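PDB 4FYE: SidF, inhibitor of growth family, member 3 from Legionella pneumophila subsp. pneumophila, which acts as a phosphoinositide phosphatase that probably removes the 3-phosphate from phosphatidylinositol 3,4,5-trisphosphate at membranes. Local coordinates for residues Ser538-Lys541 and Gln542-Ala545; Glu490-Asn493 and Ala494-Val498. The protein carries 1 engineered substitution. All blocks are in the same frame, centred on the assembly; numbering follows the deposited sequence.

Contact 1 (Ser538-Lys541 and Gln542-Ala545); sequences SIKK and QESA
A single turn of the long helix 522-583 brings Ile539 and Glu543 together on one flank, four residues apart. The two side chains run alongside each other in the same direction. The methyl CG2 of Ile539 meets the carboxylate end of Glu543, with CG2 3.3 Å from Glu543 CD, and also packs on the Glu543 methylene, 3.6 Å from CG. Glu543 gets there because its CG stands anti to its own carbonyl carbon (chi1 -75°) and the chain then stays extended, so the acid passes back beside the preceding turn. Both residues are buried. The carboxylate finds its polar partner in Arg381, whose NH2 forms a salt bridge with Glu543 OE2; this pairing would be expected to stabilise the charged carboxylate in its buried position. Lys540 NZ, by contrast, stays 5.6 Å from Glu543 OE1, so their charged atoms do not touch.

The scaffold is alpha-helical, part of a predicted coiled coil, as three i to i+4 backbone bonds attest: Gln542 N donates to Ser538 O (3.2 Å), Glu543 N to Ile539 O, and Ser544 N to Lys540 O (2.9 Å, N-H...O angle 171°). The bond from Ala545 N to Lys541 O is weak. Ser544 turns its hydroxyl back onto the same helix, where OG gives a weak second bond to Lys540 O at 3.4 Å, and its CB sits 3.3 Å from Lys541 O. On another side, Gln542 reaches over to helix 482-514, its CG passing 4.1 Å from Ser538 O.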
loop_
_atom_site.group_PDB
_atom_site.type_symbol
_atom_site.label_atom_id
_atom_site.label_comp_id
_atom_site.label_asym_id
_atom_site.label_seq_id
_atom_site.Cartn_x
_atom_site.Cartn_y
_atom_site.Cartn_z
ATOM N N SER A 538 -25.868 7.034 -17.477
ATOM C CA SER A 538 -25.438 8.213 -18.168
ATOM C C SER A 538 -23.927 8.455 -18.110
ATOM O O SER A 538 -23.287 8.750 -19.123
ATOM C CB SER A 538 -26.220 9.413 -17.671
ATOM O OG SER A 538 -25.839 10.517 -18.436
ATOM N N ILE A 539 -23.359 8.327 -16.920
ATOM C CA ILE A 539 -21.918 8.296 -16.781
ATOM C C ILE A 539 -21.352 7.132 -17.596
ATOM O O ILE A 539 -20.472 7.342 -18.438
ATOM C CB ILE A 539 -21.523 8.190 -15.307
ATOM C CG1 ILE A 539 -22.106 9.386 -14.548
ATOM C CG2 ILE A 539 -19.997 8.121 -15.143
ATOM C CD1 ILE A 539 -22.540 9.032 -13.141
ATOM N N LYS A 540 -21.893 5.929 -17.393
ATOM C CA LYS A 540 -21.526 4.771 -18.229
ATOM C C LYS A 540 -21.331 5.136 -19.693
ATOM O O LYS A 540 -20.255 4.888 -20.255
ATOM C CB LYS A 540 -22.561 3.639 -18.158
ATOM C CG LYS A 540 -22.504 2.789 -16.905
ATOM C CD LYS A 540 -21.133 2.182 -16.694
ATOM C CE LYS A 540 -20.883 1.949 -15.209
ATOM N NZ LYS A 540 -22.100 1.336 -14.587
ATOM N N LYS A 541 -22.370 5.731 -20.280
ATOM C CA LYS A 541 -22.400 6.114 -21.702
ATOM C C LYS A 541 -21.274 7.099 -22.083
ATOM O O LYS A 541 -20.582 6.910 -23.085
ATOM C CB LYS A 541 -23.786 6.691 -22.063
ATOM C CG LYS A 541 -23.998 7.019 -23.543
ATOM C CD LYS A 541 -25.311 7.739 -23.799
ATOM C CE LYS A 541 -25.574 7.876 -25.293
ATOM N NZ LYS A 541 -26.587 8.941 -25.590
ATOM N N GLN A 542 -21.073 8.131 -21.279
ATOM C CA GLN A 542 -20.011 9.105 -21.566
ATOM C C GLN A 542 -18.652 8.499 -21.286
ATOM O O GLN A 542 -17.726 8.692 -22.067
ATOM C CB GLN A 542 -20.166 10.407 -20.762
ATOM C CG GLN A 542 -21.131 11.413 -21.344
ATOM C CD GLN A 542 -21.224 12.661 -20.469
ATOM O OE1 GLN A 542 -22.264 12.893 -19.853
ATOM N NE2 GLN A 542 -20.122 13.453 -20.376
ATOM N N GLU A 543 -18.525 7.778 -20.171
ATOM C CA GLU A 543 -17.310 6.981 -19.900
ATOM C C GLU A 543 -16.896 6.151 -21.171
ATOM O O GLU A 543 -15.760 6.264 -21.681
ATOM C CB GLU A 543 -17.510 6.125 -18.638
ATOM C CG GLU A 543 -17.428 6.931 -17.322
ATOM C CD GLU A 543 -17.516 6.117 -15.997
ATOM O OE1 GLU A 543 -18.047 4.976 -15.997
ATOM O OE2 GLU A 543 -17.094 6.656 -14.924
ATOM N N SER A 544 -17.840 5.399 -21.739
ATOM C CA SER A 544 -17.613 4.718 -23.031
ATOM C C SER A 544 -16.986 5.547 -24.143
ATOM O O SER A 544 -16.026 5.095 -24.766
ATOM C CB SER A 544 -18.899 4.118 -23.575
ATOM O OG SER A 544 -19.223 2.963 -22.848
ATOM N N ALA A 545 -17.519 6.736 -24.413
ATOM C CA ALA A 545 -17.046 7.482 -25.572
ATOM C C ALA A 545 -15.641 8.022 -25.321
ATOM O O ALA A 545 -14.799 8.069 -26.231
ATOM C CB ALA A 545 -18.020 8.596 -25.957
#

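Contact 2 (Glu490-Asn493 and Ala494-Val498)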
loop_
_atom_site.group_PDB
_atom_site.type_symbol
_atom_site.label_atom_id
_atom_site.label_comp_id
_atom_site.label_asym_id
_atom_site.label_seq_id
_atom_site.Cartn_x
_atom_site.Cartn_y
_atom_site.Cartn_z
ATOM N N GLU A 490 -12.775 18.150 -22.854
ATOM C CA GLU A 490 -14.156 18.635 -23.049
ATOM C C GLU A 490 -15.202 17.632 -22.508
ATOM O O GLU A 490 -16.029 18.001 -21.649
ATOM C CB GLU A 490 -14.465 19.031 -24.511
ATOM C CG GLU A 490 -13.775 20.292 -24.996
ATOM C CD GLU A 490 -13.903 20.491 -26.514
ATOM O OE1 GLU A 490 -13.598 19.551 -27.290
ATOM O OE2 GLU A 490 -14.313 21.601 -26.939
ATOM N N LYS A 491 -15.171 16.372 -22.949
ATOM C CA LYS A 491 -16.192 15.469 -22.394
ATOM C C LYS A 491 -16.082 15.148 -20.912
ATOM O O LYS A 491 -17.101 14.936 -20.250
ATOM C CB LYS A 491 -16.443 14.206 -23.206
ATOM C CG LYS A 491 -17.847 13.676 -22.912
ATOM C CD LYS A 491 -18.015 12.181 -23.211
ATOM C CE LYS A 491 -17.869 11.831 -24.694
ATOM N NZ LYS A 491 -19.067 12.105 -25.557
ATOM N N GLU A 492 -14.864 15.109 -20.389
ATOM C CA GLU A 492 -14.692 14.825 -18.962
ATOM C C GLU A 492 -15.246 15.979 -18.136
ATOM O O GLU A 492 -15.843 15.779 -17.075
ATOM C CB GLU A 492 -13.234 14.517 -18.605
ATOM C CG GLU A 492 -13.080 13.785 -17.267
ATOM C CD GLU A 492 -13.001 12.251 -17.356
ATOM O OE1 GLU A 492 -12.016 11.684 -17.916
ATOM O OE2 GLU A 492 -13.917 11.590 -16.813
ATOM N N ASN A 493 -15.095 17.192 -18.651
ATOM C CA ASN A 493 -15.796 18.346 -18.065
ATOM C C ASN A 493 -17.356 18.306 -18.055
ATOM O O ASN A 493 -17.969 18.693 -17.061
ATOM C CB ASN A 493 -15.168 19.635 -18.574
ATOM C CG ASN A 493 -13.741 19.831 -18.020
ATOM O OD1 ASN A 493 -13.414 19.380 -16.915
ATOM N ND2 ASN A 493 -12.897 20.498 -18.784
ATOM N N ALA A 494 -17.977 17.739 -19.091
ATOM C CA ALA A 494 -19.439 17.471 -19.114
ATOM C C ALA A 494 -19.973 16.534 -17.992
ATOM O O ALA A 494 -21.131 16.665 -17.514
ATOM C CB ALA A 494 -19.841 16.929 -20.481
ATOM N N LEU A 495 -19.117 15.592 -17.597
ATOM C CA LEU A 495 -19.400 14.613 -16.542
ATOM C C LEU A 495 -19.474 15.153 -15.137
ATOM O O LEU A 495 -20.176 14.599 -14.281
ATOM C CB LEU A 495 -18.328 13.523 -16.546
ATOM C CG LEU A 495 -18.626 12.326 -17.441
ATOM C CD1 LEU A 495 -17.439 11.387 -17.404
ATOM C CD2 LEU A 495 -19.873 11.586 -16.970
ATOM N N LYS A 496 -18.722 16.217 -14.895
ATOM C CA LYS A 496 -18.567 16.769 -13.548
ATOM C C LYS A 496 -19.900 17.021 -12.870
ATOM O O LYS A 496 -20.147 16.475 -11.806
ATOM C CB LYS A 496 -17.690 18.026 -13.555
ATOM C CG LYS A 496 -16.288 17.888 -14.195
ATOM C CD LYS A 496 -15.441 16.660 -13.798
ATOM C CE LYS A 496 -14.015 16.734 -14.381
ATOM N NZ LYS A 496 -13.190 15.496 -14.186
ATOM N N GLU A 497 -20.768 17.802 -13.513
ATOM C CA GLU A 497 -22.144 18.021 -13.054
ATOM C C GLU A 497 -22.848 16.687 -12.652
ATOM O O GLU A 497 -23.150 16.424 -11.473
ATOM C CB GLU A 497 -22.910 18.731 -14.158
ATOM C CG GLU A 497 -23.843 19.833 -13.690
ATOM C CD GLU A 497 -24.349 19.599 -12.280
ATOM O OE1 GLU A 497 -25.129 18.644 -12.073
ATOM O OE2 GLU A 497 -23.963 20.374 -11.377
ATOM N N VAL A 498 -23.087 15.836 -13.643
ATOM C CA VAL A 498 -23.615 14.493 -13.393
ATOM C C VAL A 498 -22.860 13.701 -12.271
ATOM O O VAL A 498 -23.485 13.126 -11.352
ATOM C CB VAL A 498 -23.654 13.694 -14.715
ATOM C CG1 VAL A 498 -24.577 12.502 -14.571
ATOM C CG2 VAL A 498 -24.098 14.596 -15.895
#
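Residues 490-498 are an uninterrupted piece of helix 482-514, within the predicted coiled coil, and the bond from Ala494 N to Glu490 O, 3.2 Å long with an N-H...O angle of 152°, is one of its i to i+4 bonds. The next amides are held less firmly. Leu495 N is shared between Lys491 O and Glu492 O, both weak bonds, and Lys496 N makes a weak bond to Asn493 O only three residues back. Here the pattern mixes i+4 with i+3 acceptors.

Among the side chains, Lys496 does most of the touching. Its chain bends at chi2 (-47°) and folds back across the carbonyl of Glu492, with CD and CE each 3.4 Å from Glu492 O; the aliphatic part thus lies against a backbone oxygen. Beyond it, NZ comes within 3.5 Å of Glu492 CG, and its hydrogen bond goes elsewhere, to the backbone oxygen of Asp388, just past helix 373-387. The opposite charges stay apart, Glu492 OE2 lying 4.8 Å from Lys496 NZ. That acid instead has long, weak ion pairs through OE1 with Arg443 and through OE2 with Lys499. Glu492 is kinked too: after CG departs anti to the backbone N (chi1 -161°), the chain bends at chi2, and OE2 ends 3.6 Å from the methyl CD1 of buried Leu495. From the neighbouring position, the amide oxygen OD1 of Asn493 approaches the lysine chain obliquely, 3.7 Å from Lys496 CE.

Overall arrangement
From the N terminus the chain reaches contact 2 first, on helix 482-514, and contact 1 follows on helix 522-583, so the two stand in series, neither nested nor crossed. Each joins directly consecutive segments and closes no more than a helical turn. Only residues 515-521 separate the helices, and the segments run in roughly opposite directions, forming an antiparallel helical hairpin. With centres about 10 Å apart, the contacts touch: Gln542 NE2 packs 3.5 Å from Ala494 CB, and Ala545 CB packs 3.5 Å from Lys491 CE. Both also reach the region of helix 373-387, contact 1 through Arg381 and contact 2 through Asp388.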